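Local coordinates for protein alternansucrase (Leuconostoc mesenteroides, PDB 6HVG) that belongs to glycoside hydrolase family 70 and combines a calcium-containing barrel region with arrays of choline-binding-type repeats, at residues 192-197 with 201-206; 183-188 with 214-219; 162-165 with 170-173; 225-230 with 235-240; 764-769 with 800-805. All blocks are in the same frame, centred on the assembly; numbering follows the deposited sequence.

Interaction 1: 192-197 with 201-206; sequences HIYFDS and KASSNV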
# COMPACT_ATOMS: atom_id res chain seq x y z
N HIS A 192 -30.74 33.20 10.26
CA HIS A 192 -31.73 32.15 10.34
C HIS A 192 -31.02 30.86 9.92
O HIS A 192 -30.88 30.58 8.74
CB HIS A 192 -32.89 32.48 9.39
CG HIS A 192 -34.17 31.80 9.72
ND1 HIS A 192 -34.82 31.98 10.93
CD2 HIS A 192 -34.97 30.98 8.99
CE1 HIS A 192 -35.94 31.28 10.93
NE2 HIS A 192 -36.06 30.67 9.77
N ILE A 193 -30.54 30.10 10.89
CA ILE A 193 -29.69 28.94 10.60
C ILE A 193 -30.41 27.61 10.87
O ILE A 193 -30.87 27.37 11.98
CB ILE A 193 -28.39 28.97 11.42
CG1 ILE A 193 -27.89 30.42 11.60
CG2 ILE A 193 -27.34 28.09 10.76
CD1 ILE A 193 -26.71 30.54 12.53
N TYR A 194 -30.50 26.78 9.84
CA TYR A 194 -30.99 25.40 9.98
C TYR A 194 -29.86 24.52 10.42
O TYR A 194 -28.71 24.74 10.04
CB TYR A 194 -31.55 24.86 8.65
CG TYR A 194 -32.08 23.43 8.70
CD1 TYR A 194 -31.42 22.40 8.03
CD2 TYR A 194 -33.24 23.11 9.43
CE1 TYR A 194 -31.90 21.09 8.06
CE2 TYR A 194 -33.72 21.80 9.47
CZ TYR A 194 -33.05 20.80 8.79
OH TYR A 194 -33.51 19.50 8.81
N PHE A 195 -30.20 23.52 11.22
CA PHE A 195 -29.24 22.52 11.67
C PHE A 195 -29.74 21.12 11.23
O PHE A 195 -30.95 20.86 11.24
CB PHE A 195 -29.07 22.66 13.18
CG PHE A 195 -28.57 24.03 13.63
CD1 PHE A 195 -27.24 24.23 13.96
CD2 PHE A 195 -29.45 25.10 13.77
CE1 PHE A 195 -26.79 25.47 14.39
CE2 PHE A 195 -29.00 26.34 14.19
CZ PHE A 195 -27.67 26.53 14.50
N ASP A 196 -28.82 20.26 10.81
CA ASP A 196 -29.16 18.93 10.25
C ASP A 196 -29.88 18.05 11.28
O ASP A 196 -29.72 18.24 12.48
CB ASP A 196 -27.88 18.22 9.77
CG ASP A 196 -28.17 17.00 8.91
OD1 ASP A 196 -28.48 17.17 7.70
OD2 ASP A 196 -28.08 15.86 9.43
N SER A 197 -30.67 17.10 10.79
CA SER A 197 -31.49 16.24 11.64
C SER A 197 -30.73 15.06 12.28
O SER A 197 -31.16 14.51 13.31
CB SER A 197 -32.70 15.72 10.85
OG SER A 197 -32.34 14.68 9.94
N LYS A 201 -25.61 19.78 12.54
CA LYS A 201 -24.62 20.65 11.92
C LYS A 201 -25.31 21.69 11.02
O LYS A 201 -26.23 21.35 10.27
CB LYS A 201 -23.68 19.80 11.06
CG LYS A 201 -22.53 20.57 10.44
CD LYS A 201 -21.83 19.75 9.38
CE LYS A 201 -21.49 20.63 8.18
NZ LYS A 201 -20.61 19.98 7.16
N ALA A 202 -24.85 22.93 11.08
CA ALA A 202 -25.46 23.99 10.29
C ALA A 202 -25.35 23.72 8.77
O ALA A 202 -24.26 23.54 8.21
CB ALA A 202 -24.85 25.34 10.66
N SER A 203 -26.52 23.65 8.12
CA SER A 203 -26.59 23.49 6.65
C SER A 203 -27.77 24.22 5.98
O SER A 203 -28.74 24.60 6.60
CB SER A 203 -26.57 21.99 6.27
OG SER A 203 -27.58 21.25 6.92
N SER A 204 -27.65 24.41 4.67
CA SER A 204 -28.66 25.09 3.87
C SER A 204 -30.02 24.43 3.92
O SER A 204 -30.14 23.22 3.88
CB SER A 204 -28.23 25.12 2.40
OG SER A 204 -27.07 25.90 2.24
N ASN A 205 -31.05 25.26 3.95
CA ASN A 205 -32.40 24.77 3.84
C ASN A 205 -33.33 25.90 3.41
O ASN A 205 -32.94 27.07 3.33
CB ASN A 205 -32.86 24.18 5.19
CG ASN A 205 -33.79 22.99 5.02
OD1 ASN A 205 -34.17 22.63 3.92
ND2 ASN A 205 -34.16 22.39 6.13
N VAL A 206 -34.58 25.51 3.16
CA VAL A 206 -35.64 26.41 2.83
C VAL A 206 -36.64 26.36 3.97
O VAL A 206 -37.08 25.28 4.36
CB VAL A 206 -36.33 25.97 1.54
CG1 VAL A 206 -37.39 26.97 1.12
CG2 VAL A 206 -35.30 25.79 0.44
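Asp196 and Lys201 make the shorter of the two backbone hydrogen bonds across this contact, Asp196 N reaching Lys201 O at 2.9 Å. The second runs the other way, from Ser203 N to Tyr194 O, at 3.1 Å. In both, the donor sits above the carbonyl plane. Asp196 OD2 accepts from Val198 N within the turn. Between the two backbone bonds Phe195 and Ala202 form a single bridge, with CA atoms 4.3 Å apart, so the pairing does not extend into a regular sheet; the touching parts run at 111° to each other. Tyr194 O also receives a CA-H...O contact from Ala202 CA.

Further out, the carboxamide of Asn205 covers one face of the Tyr194 ring. Its ND2 stands 3.1 Å above the ring plane of Tyr194, over the centre, and the amide is tilted 61° from the ring. A first torsion of 180°, which puts CG of Tyr194 anti to the backbone N, brings the ring beneath this amide. The apolar packing is at Ala202: Ile193 CG2 meets Ala202 CB at 3.7 Å, and Phe195 CE1 lies 4.2 Å from the same methyl.

The chemistry implies a sharp bend fixed by two main-chain bonds, while the Asn205 amide, held through ND2 by Ser231 OG, lies over Tyr194 and so joins hairpin 185-188/191-194 to the start of strand 205-209 in the choline-binding repeat region.

Interaction 2: 183-188 with 214-219; sequences GSFRDV and QGYDAQ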
# COMPACT_ATOMS: atom_id res chain seq x y z
N GLY A 183 -32.55 19.31 13.14
CA GLY A 183 -33.65 19.36 12.19
C GLY A 183 -34.63 20.50 12.43
O GLY A 183 -35.79 20.40 12.09
N SER A 184 -34.15 21.59 13.00
CA SER A 184 -34.97 22.74 13.25
C SER A 184 -34.15 23.97 12.90
O SER A 184 -32.94 23.89 12.80
CB SER A 184 -35.37 22.73 14.71
OG SER A 184 -36.56 23.46 14.90
N PHE A 185 -34.83 25.10 12.69
CA PHE A 185 -34.18 26.40 12.45
C PHE A 185 -34.08 27.17 13.77
O PHE A 185 -35.03 27.18 14.54
CB PHE A 185 -35.04 27.23 11.50
CG PHE A 185 -34.64 27.15 10.05
CD1 PHE A 185 -33.69 28.01 9.56
CD2 PHE A 185 -35.27 26.29 9.18
CE1 PHE A 185 -33.33 27.99 8.23
CE2 PHE A 185 -34.91 26.26 7.84
CZ PHE A 185 -33.94 27.12 7.36
N ARG A 186 -32.96 27.83 14.01
CA ARG A 186 -32.86 28.74 15.16
C ARG A 186 -32.40 30.14 14.72
O ARG A 186 -31.75 30.27 13.69
CB ARG A 186 -31.90 28.18 16.22
CG ARG A 186 -32.42 26.95 16.97
CD ARG A 186 -33.64 27.25 17.85
NE ARG A 186 -34.64 26.20 17.64
CZ ARG A 186 -34.90 25.19 18.46
NH1 ARG A 186 -35.81 24.30 18.12
NH2 ARG A 186 -34.27 25.07 19.61
N ASP A 187 -32.75 31.17 15.48
CA ASP A 187 -32.41 32.55 15.14
C ASP A 187 -31.33 33.06 16.08
O ASP A 187 -31.59 33.27 17.25
CB ASP A 187 -33.63 33.44 15.28
CG ASP A 187 -34.66 33.20 14.21
OD1 ASP A 187 -34.28 33.07 13.03
OD2 ASP A 187 -35.86 33.17 14.54
N VAL A 188 -30.13 33.29 15.56
CA VAL A 188 -29.03 33.86 16.34
C VAL A 188 -28.52 35.09 15.59
O VAL A 188 -28.26 35.01 14.40
CB VAL A 188 -27.87 32.87 16.55
CG1 VAL A 188 -26.91 33.37 17.63
CG2 VAL A 188 -28.39 31.48 16.91
N GLN A 214 -38.28 30.86 1.58
CA GLN A 214 -37.07 31.67 1.55
C GLN A 214 -35.90 30.72 1.80
O GLN A 214 -35.92 29.92 2.73
CB GLN A 214 -37.16 32.82 2.60
CG GLN A 214 -38.19 33.90 2.27
CD GLN A 214 -38.35 34.99 3.35
OE1 GLN A 214 -37.56 35.08 4.30
NE2 GLN A 214 -39.36 35.83 3.19
N GLY A 215 -34.88 30.80 0.95
CA GLY A 215 -33.71 29.92 1.03
C GLY A 215 -32.73 30.46 2.04
O GLY A 215 -32.74 31.65 2.32
N TYR A 216 -31.90 29.59 2.60
CA TYR A 216 -30.89 30.02 3.58
C TYR A 216 -29.65 29.19 3.44
O TYR A 216 -29.73 28.02 3.09
CB TYR A 216 -31.42 29.93 5.02
CG TYR A 216 -32.56 30.87 5.27
CD1 TYR A 216 -33.87 30.45 5.09
CD2 TYR A 216 -32.34 32.19 5.64
CE1 TYR A 216 -34.93 31.32 5.29
CE2 TYR A 216 -33.38 33.07 5.84
CZ TYR A 216 -34.68 32.63 5.67
OH TYR A 216 -35.73 33.48 5.86
N ASP A 217 -28.51 29.81 3.69
CA ASP A 217 -27.23 29.11 3.56
C ASP A 217 -26.81 28.54 4.92
O ASP A 217 -27.54 28.63 5.92
CB ASP A 217 -26.18 30.04 2.95
CG ASP A 217 -25.64 31.08 3.92
OD1 ASP A 217 -26.14 31.25 5.06
OD2 ASP A 217 -24.69 31.76 3.53
N ALA A 218 -25.63 27.94 4.95
CA ALA A 218 -25.08 27.35 6.17
C ALA A 218 -24.84 28.39 7.25
O ALA A 218 -24.94 28.07 8.43
CB ALA A 218 -23.80 26.59 5.86
N GLN A 219 -24.51 29.62 6.86
CA GLN A 219 -24.31 30.70 7.85
C GLN A 219 -25.59 31.44 8.24
O GLN A 219 -25.55 32.33 9.10
CB GLN A 219 -23.23 31.67 7.36
CG GLN A 219 -21.85 31.04 7.44
CD GLN A 219 -20.73 31.99 7.07
OE1 GLN A 219 -20.78 32.66 6.02
NE2 GLN A 219 -19.68 32.04 7.92
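Phe185 and Tyr216 are the pair through which these segments touch, and the contact is aromatic and apolar. CE1 and CZ of Phe185 both approach CD1 of Tyr216, the CE1 to CD1 separation being 4.0 Å. The ring centroids of Phe185 and Tyr216 are 5.7 Å apart, their planes are inclined at 70°, and the rings approach obliquely. The backbones stay well apart, with CA of Phe185 and CA of Tyr216 10.1 Å from each other, so the rings span the separation. In Tyr216 a first torsion of -64° sets CG anti to the carbonyl carbon and sends the ring toward Phe185.

Polar interactions remain within each segment or lead elsewhere. Arg186 NE bonds back to Phe185 O at 3.3 Å, with that oxygen close to the guanidinium plane, while NH2 of Arg186 forms a salt bridge with Asp175. The Tyr216 hydroxyl gives a weak bond to Gln214 OE1.

A third ring joins the two: His192 stacks on Phe185 and also meets Tyr216. The chemistry implies a cluster of rings tying successive hairpins of the repeat array together by dispersion, while the polar groups find partners within their own segments or elsewhere in the chain.

Interaction 3: 162-165 with 170-173; sequences TGLQ and NLQY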
# COMPACT_ATOMS: atom_id res chain seq x y z
N THR A 162 -24.56 26.58 26.12
CA THR A 162 -25.77 27.08 25.44
C THR A 162 -25.38 27.89 24.21
O THR A 162 -24.22 28.25 24.05
CB THR A 162 -26.62 27.97 26.37
OG1 THR A 162 -25.89 29.17 26.68
CG2 THR A 162 -27.01 27.22 27.66
N GLY A 163 -26.36 28.16 23.35
CA GLY A 163 -26.18 29.07 22.21
C GLY A 163 -25.47 28.45 21.02
O GLY A 163 -25.11 27.27 21.03
N LEU A 164 -25.26 29.26 19.99
CA LEU A 164 -24.54 28.84 18.80
C LEU A 164 -23.07 28.60 19.14
O LEU A 164 -22.45 29.45 19.77
CB LEU A 164 -24.66 29.93 17.73
CG LEU A 164 -24.00 29.61 16.38
CD1 LEU A 164 -24.86 28.67 15.52
CD2 LEU A 164 -23.69 30.91 15.65
N GLN A 165 -22.51 27.46 18.72
CA GLN A 165 -21.12 27.08 19.04
C GLN A 165 -20.42 26.30 17.94
O GLN A 165 -20.91 25.25 17.55
CB GLN A 165 -21.08 26.19 20.28
CG GLN A 165 -21.68 26.80 21.53
CD GLN A 165 -20.72 27.69 22.27
OE1 GLN A 165 -19.51 27.69 22.01
NE2 GLN A 165 -21.25 28.46 23.23
N ASN A 170 -17.51 22.16 13.48
CA ASN A 170 -18.96 22.00 13.20
C ASN A 170 -19.77 23.04 13.96
O ASN A 170 -19.62 23.17 15.17
CB ASN A 170 -19.45 20.61 13.63
CG ASN A 170 -18.71 19.48 12.94
OD1 ASN A 170 -17.91 18.79 13.57
ND2 ASN A 170 -18.97 19.30 11.65
N LEU A 171 -20.64 23.75 13.23
CA LEU A 171 -21.45 24.82 13.79
C LEU A 171 -22.76 24.23 14.33
O LEU A 171 -23.56 23.69 13.56
CB LEU A 171 -21.70 25.88 12.72
CG LEU A 171 -22.34 27.22 13.08
CD1 LEU A 171 -21.60 27.96 14.19
CD2 LEU A 171 -22.42 28.06 11.82
N GLN A 172 -22.95 24.32 15.65
CA GLN A 172 -24.05 23.64 16.34
C GLN A 172 -24.80 24.62 17.25
O GLN A 172 -24.29 25.71 17.51
CB GLN A 172 -23.51 22.48 17.18
CG GLN A 172 -22.70 21.44 16.41
CD GLN A 172 -22.33 20.21 17.23
OE1 GLN A 172 -22.14 20.30 18.45
NE2 GLN A 172 -22.22 19.06 16.57
N TYR A 173 -25.99 24.24 17.72
CA TYR A 173 -26.78 25.14 18.57
C TYR A 173 -27.39 24.38 19.75
O TYR A 173 -27.81 23.24 19.59
CB TYR A 173 -27.89 25.87 17.77
CG TYR A 173 -28.66 26.93 18.57
CD1 TYR A 173 -29.74 26.58 19.36
CD2 TYR A 173 -28.29 28.29 18.55
CE1 TYR A 173 -30.43 27.52 20.10
CE2 TYR A 173 -28.99 29.23 19.29
CZ TYR A 173 -30.07 28.83 20.07
OH TYR A 173 -30.80 29.70 20.84
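Gln165 and Gln172 satisfy each other's main chain as an antiparallel hydrogen-bonded pair. Gln165 N donates to Gln172 O at 2.8 Å, a nearly straight bond (167° at the hydrogen). The return bond, from Gln172 N to Gln165 O, measures 2.9 Å. Gln172 O is approached a second time by the CA-H of Leu164, at 3.4 Å from Leu164 CA.

The two glutamine side chains lie on one face of the hairpin but find different partners. NE2 of Gln165 folds back to Thr162 O at 3.1 Å; the Thr162 carbonyl points almost straight at it, and its oxygen lies in the plane of the Gln165 amide, which fixes how that amide is turned. OE1 of Gln172 is bonded to the hydroxyl of Tyr144. Other main-chain groups pair outward: Leu171 with Ala202 and Tyr173 with Val181.

Leu164 and Tyr173 lie on the opposite face, where the contacts are mainly apolar. CD1 of Leu164 meets CD1 of Leu171 at 3.6 Å; in both leucines CG is anti to the backbone N (chi1 -178° and -171°). Gly163 CA sits over one face of the Tyr173 ring, and CD2 of Tyr173 approaches CB of Leu164 at 4.1 Å. Phe195, Arg186 and Val188 continue this packing.

Strands 163-167 and 170-174 thus form a two-strand hairpin whose chemistry is split: bonded amides on one face, and on the other a mainly apolar layer suited to packing against the following repeat strands.

Interaction 4: 225-230 with 235-240; sequences KSYVAD and TYYFDG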
# COMPACT_ATOMS: atom_id res chain seq x y z
N LYS A 225 -30.65 34.83 -5.83
CA LYS A 225 -30.12 34.31 -7.12
C LYS A 225 -29.27 33.04 -6.94
O LYS A 225 -28.14 32.97 -7.38
CB LYS A 225 -29.36 35.40 -7.90
CG LYS A 225 -30.30 36.11 -8.87
CD LYS A 225 -29.75 37.35 -9.55
CE LYS A 225 -30.73 37.81 -10.62
NZ LYS A 225 -30.23 39.00 -11.35
N SER A 226 -29.86 32.04 -6.29
CA SER A 226 -29.18 30.80 -6.00
C SER A 226 -30.15 29.64 -5.93
O SER A 226 -31.31 29.79 -5.61
CB SER A 226 -28.45 30.94 -4.67
OG SER A 226 -28.14 29.68 -4.14
N TYR A 227 -29.66 28.45 -6.26
CA TYR A 227 -30.39 27.20 -6.06
C TYR A 227 -30.21 26.79 -4.61
O TYR A 227 -29.13 26.97 -4.04
CB TYR A 227 -29.83 26.08 -6.94
CG TYR A 227 -30.19 26.16 -8.41
CD1 TYR A 227 -31.48 25.86 -8.84
CD2 TYR A 227 -29.24 26.49 -9.37
CE1 TYR A 227 -31.82 25.91 -10.19
CE2 TYR A 227 -29.57 26.53 -10.71
CZ TYR A 227 -30.86 26.25 -11.11
OH TYR A 227 -31.21 26.29 -12.43
N VAL A 228 -31.26 26.23 -4.02
CA VAL A 228 -31.13 25.52 -2.74
C VAL A 228 -32.00 24.27 -2.71
O VAL A 228 -33.14 24.27 -3.19
CB VAL A 228 -31.54 26.38 -1.53
CG1 VAL A 228 -31.00 25.75 -0.25
CG2 VAL A 228 -31.03 27.79 -1.68
N ALA A 229 -31.44 23.20 -2.15
CA ALA A 229 -32.20 21.98 -1.94
C ALA A 229 -32.63 21.99 -0.50
O ALA A 229 -31.82 22.34 0.37
CB ALA A 229 -31.36 20.76 -2.24
N ASP A 230 -33.89 21.63 -0.24
CA ASP A 230 -34.38 21.56 1.14
C ASP A 230 -34.15 20.17 1.76
O ASP A 230 -33.54 19.30 1.13
CB ASP A 230 -35.84 22.03 1.23
CG ASP A 230 -36.85 21.00 0.71
OD1 ASP A 230 -36.47 19.84 0.44
OD2 ASP A 230 -38.04 21.37 0.57
N THR A 235 -35.85 21.10 -4.77
CA THR A 235 -35.02 22.22 -5.19
C THR A 235 -35.84 23.44 -5.59
O THR A 235 -36.80 23.35 -6.38
CB THR A 235 -34.14 21.81 -6.39
OG1 THR A 235 -33.30 20.72 -6.02
CG2 THR A 235 -33.27 22.95 -6.84
N TYR A 236 -35.42 24.60 -5.07
CA TYR A 236 -36.00 25.90 -5.41
C TYR A 236 -34.95 26.76 -6.08
O TYR A 236 -33.76 26.56 -5.83
CB TYR A 236 -36.44 26.64 -4.17
CG TYR A 236 -37.54 26.00 -3.39
CD1 TYR A 236 -37.29 24.92 -2.56
CD2 TYR A 236 -38.82 26.50 -3.44
CE1 TYR A 236 -38.29 24.34 -1.81
CE2 TYR A 236 -39.84 25.92 -2.72
CZ TYR A 236 -39.56 24.85 -1.90
OH TYR A 236 -40.58 24.29 -1.16
N TYR A 237 -35.36 27.75 -6.88
CA TYR A 237 -34.41 28.78 -7.26
C TYR A 237 -34.95 30.11 -6.82
O TYR A 237 -36.03 30.50 -7.26
CB TYR A 237 -34.15 28.81 -8.75
CG TYR A 237 -33.06 29.82 -9.10
CD1 TYR A 237 -31.72 29.51 -8.90
CD2 TYR A 237 -33.37 31.08 -9.56
CE1 TYR A 237 -30.72 30.42 -9.20
CE2 TYR A 237 -32.38 32.00 -9.86
CZ TYR A 237 -31.06 31.67 -9.67
OH TYR A 237 -30.08 32.58 -9.96
N PHE A 238 -34.19 30.80 -5.97
CA PHE A 238 -34.59 32.10 -5.46
C PHE A 238 -33.93 33.21 -6.27
O PHE A 238 -32.74 33.15 -6.55
CB PHE A 238 -34.24 32.21 -3.99
CG PHE A 238 -34.89 31.14 -3.16
CD1 PHE A 238 -34.17 30.00 -2.80
CD2 PHE A 238 -36.22 31.25 -2.77
CE1 PHE A 238 -34.78 29.00 -2.04
CE2 PHE A 238 -36.82 30.26 -2.03
CZ PHE A 238 -36.10 29.13 -1.65
N ASP A 239 -34.71 34.22 -6.63
CA ASP A 239 -34.27 35.30 -7.53
C ASP A 239 -33.57 36.45 -6.80
O ASP A 239 -33.09 36.28 -5.67
CB ASP A 239 -35.48 35.82 -8.34
CG ASP A 239 -36.54 36.49 -7.48
OD1 ASP A 239 -37.74 36.32 -7.80
OD2 ASP A 239 -36.20 37.17 -6.50
N GLY A 240 -33.51 37.62 -7.44
CA GLY A 240 -32.83 38.79 -6.82
C GLY A 240 -33.42 39.26 -5.50
O GLY A 240 -32.69 39.78 -4.65
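Tyr237 turns the edge of its ring onto the face of Tyr227: its CD1 stands 3.6 Å above the plane of the Tyr227 ring, over the centre. The planes are 64° apart and the centroids of the Tyr227 and Tyr237 rings are separated by 4.8 Å, an edge-to-face pair. With CG of Tyr237 anti to the backbone N (chi1 -174°), the ring leans across the opposite strand, and CE1 comes to 3.4 Å from Ser226 C. Thr235 CG2 adds a methyl beside the Tyr227 ring, whose hydroxyl is bonded to Gln256 OE1.

On the reverse face, CG2 of Val228 meets the edge of the Phe238 ring, 4.0 Å from CE1. OD2 of Asp230 lies near the plane at the edge of Tyr236, 3.8 Å from CE1; the other oxygen, OD1, is bonded to Gln234 N in the turn. Val206 of strand 205-209 packs against Tyr236 and Phe238 on this side.

Reciprocal main-chain bonds join Ser226 with Phe238 and Val228 with Tyr236, the straightest being Tyr236 N to Val228 O at 3.0 Å. At the open end Lys225 N donates to Asp239 O at 2.8 Å, from well above the carbonyl plane. Lys225, with a positive phi of 50°, shares Phe238 with Ser226 across the pair. This is a G1 beta bulge at the end of an antiparallel beta hairpin, consistent with the short hairpins of choline-binding-type repeats.

Interaction 5: 764-769 with 800-805; sequences MIDHGI and KKYNDY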
# COMPACT_ATOMS: atom_id res chain seq x y z
N MET A 764 -0.68 13.94 9.65
CA MET A 764 -0.16 14.89 8.66
C MET A 764 -1.21 15.23 7.60
O MET A 764 -1.36 16.38 7.20
CB MET A 764 1.09 14.32 7.99
CG MET A 764 2.23 14.12 8.97
SD MET A 764 3.69 13.30 8.33
CE MET A 764 4.38 14.58 7.26
N ILE A 765 -1.98 14.22 7.20
CA ILE A 765 -3.06 14.35 6.22
C ILE A 765 -4.17 15.23 6.78
O ILE A 765 -4.65 16.15 6.12
CB ILE A 765 -3.65 12.97 5.82
CG1 ILE A 765 -2.56 12.12 5.15
CG2 ILE A 765 -4.81 13.13 4.88
CD1 ILE A 765 -2.94 10.68 4.83
N ASP A 766 -4.57 14.95 8.01
CA ASP A 766 -5.64 15.70 8.67
C ASP A 766 -5.33 17.19 8.84
O ASP A 766 -6.25 17.98 8.89
CB ASP A 766 -5.92 15.11 10.05
CG ASP A 766 -7.36 15.27 10.49
OD1 ASP A 766 -8.29 14.92 9.72
OD2 ASP A 766 -7.56 15.74 11.62
N HIS A 767 -4.06 17.56 8.94
CA HIS A 767 -3.65 18.96 9.09
C HIS A 767 -3.11 19.56 7.77
O HIS A 767 -2.45 20.60 7.77
CB HIS A 767 -2.62 19.08 10.23
CG HIS A 767 -3.22 18.97 11.60
ND1 HIS A 767 -3.66 17.78 12.13
CD2 HIS A 767 -3.45 19.91 12.55
CE1 HIS A 767 -4.15 17.98 13.34
NE2 HIS A 767 -4.02 19.27 13.62
N GLY A 768 -3.43 18.91 6.65
CA GLY A 768 -3.07 19.41 5.32
C GLY A 768 -1.59 19.44 4.99
O GLY A 768 -1.18 20.14 4.06
N ILE A 769 -0.77 18.69 5.72
CA ILE A 769 0.67 18.69 5.49
C ILE A 769 1.05 17.84 4.28
O ILE A 769 1.97 18.18 3.53
CB ILE A 769 1.42 18.24 6.75
CG1 ILE A 769 1.04 19.17 7.89
CG2 ILE A 769 2.93 18.24 6.49
CD1 ILE A 769 1.93 19.07 9.10
N LYS A 800 -8.47 10.09 21.55
CA LYS A 800 -7.32 10.00 20.67
C LYS A 800 -7.79 9.77 19.25
O LYS A 800 -8.55 8.84 18.97
CB LYS A 800 -6.39 8.87 21.12
CG LYS A 800 -5.59 9.20 22.37
CD LYS A 800 -5.14 7.96 23.14
CE LYS A 800 -4.85 8.23 24.62
NZ LYS A 800 -4.26 9.59 24.88
N LYS A 801 -7.35 10.65 18.36
CA LYS A 801 -7.74 10.57 16.97
C LYS A 801 -6.79 9.66 16.18
O LYS A 801 -7.24 8.85 15.38
CB LYS A 801 -7.85 11.96 16.35
CG LYS A 801 -8.76 11.99 15.14
CD LYS A 801 -8.92 13.33 14.43
CE LYS A 801 -9.75 13.12 13.16
NZ LYS A 801 -9.77 14.30 12.26
N TYR A 802 -5.49 9.82 16.40
CA TYR A 802 -4.50 9.04 15.69
C TYR A 802 -3.87 8.00 16.60
O TYR A 802 -3.63 6.85 16.18
CB TYR A 802 -3.41 9.94 15.14
CG TYR A 802 -3.90 11.27 14.61
CD1 TYR A 802 -4.69 11.34 13.46
CD2 TYR A 802 -3.58 12.46 15.26
CE1 TYR A 802 -5.15 12.56 12.98
CE2 TYR A 802 -4.03 13.68 14.79
CZ TYR A 802 -4.82 13.74 13.66
OH TYR A 802 -5.25 14.98 13.22
N ASN A 803 -3.66 8.36 17.86
CA ASN A 803 -2.96 7.51 18.82
C ASN A 803 -3.83 6.39 19.42
O ASN A 803 -5.07 6.40 19.31
CB ASN A 803 -2.41 8.35 19.97
CG ASN A 803 -1.23 9.18 19.57
OD1 ASN A 803 -0.12 8.87 19.97
ND2 ASN A 803 -1.46 10.21 18.75
N ASP A 804 -3.14 5.45 20.06
CA ASP A 804 -3.77 4.29 20.68
C ASP A 804 -4.21 4.54 22.11
O ASP A 804 -3.53 5.22 22.89
CB ASP A 804 -2.80 3.12 20.71
CG ASP A 804 -2.76 2.35 19.42
OD1 ASP A 804 -3.35 2.79 18.43
OD2 ASP A 804 -2.14 1.26 19.39
N TYR A 805 -5.34 3.94 22.45
CA TYR A 805 -5.92 4.00 23.79
C TYR A 805 -5.32 2.93 24.69
O TYR A 805 -4.88 1.89 24.20
CB TYR A 805 -7.45 3.79 23.72
CG TYR A 805 -8.18 4.87 22.97
CD1 TYR A 805 -8.63 6.01 23.63
CD2 TYR A 805 -8.45 4.75 21.60
CE1 TYR A 805 -9.30 7.01 22.94
CE2 TYR A 805 -9.10 5.75 20.91
CZ TYR A 805 -9.52 6.88 21.59
OH TYR A 805 -10.19 7.86 20.90
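A Schellman motif closes helix 757-766, and Asp766 and His767, at that helix end, meet Lys801 and Tyr802 of a loop. The motif shows in two backbone bonds, Ile769 N to Met764 O (2.8 Å) and Gly768 N to Ile765 O, with Gly768 at positive phi.

The polar centre is Asp766 OD2, gripped by two donors. Lys801 NZ forms a salt bridge with it at 2.7 Å, on the syn side of the carboxylate. Tyr802 OH donates to it at 2.9 Å on the anti side. Both donors stand out of the carboxylate plane, toward the same face. The lysine arrives from the direction opposite to the aspartate, its chain extended beyond CG. The Tyr802 ring crosses at an angle, its plane 73° from that of the carboxylate. The ammonium probably offsets the charge that Asp766 places at the C-terminal end of the helix.

The Tyr802 hydroxyl touches the imidazole at its edge, 3.2 Å from His767 CE1. That imidazole is placed by a bond from its ND1 to Ala763 O and by a stack on Phe788. Behind the loop, Asp792 accepts from the backbone N of both Lys801 and Tyr802, positioning the two residues that hold Asp766.

Strand 745-747 precedes this helix and strand 821-825 follows the loop, so the salt bridge ties together surface helix and loop elements between adjacent strands of the beta/alpha barrel.

How the interactions relate
From the N terminus, interaction 3 comes first, closing the tight hairpin 163-167/170-174. Interaction 2 then opens at 183-188 and closes at 214-219, and interaction 1 is nested within that loop, its two segments only a short turn apart. Interaction 4 follows in series as the hairpin 226-229/235-238. These four form a continuous run: Ala202 N bonds to Leu171 O between interactions 1 and 3, Ile193 pairs with Arg186 between 1 and 2, and Phe238 packs on Gly215 between 2 and 4. Interaction 5, far later in the chain, closes a 30-residue loop in the family 70 region, its nearest atoms about 9 Å from those of interaction 3.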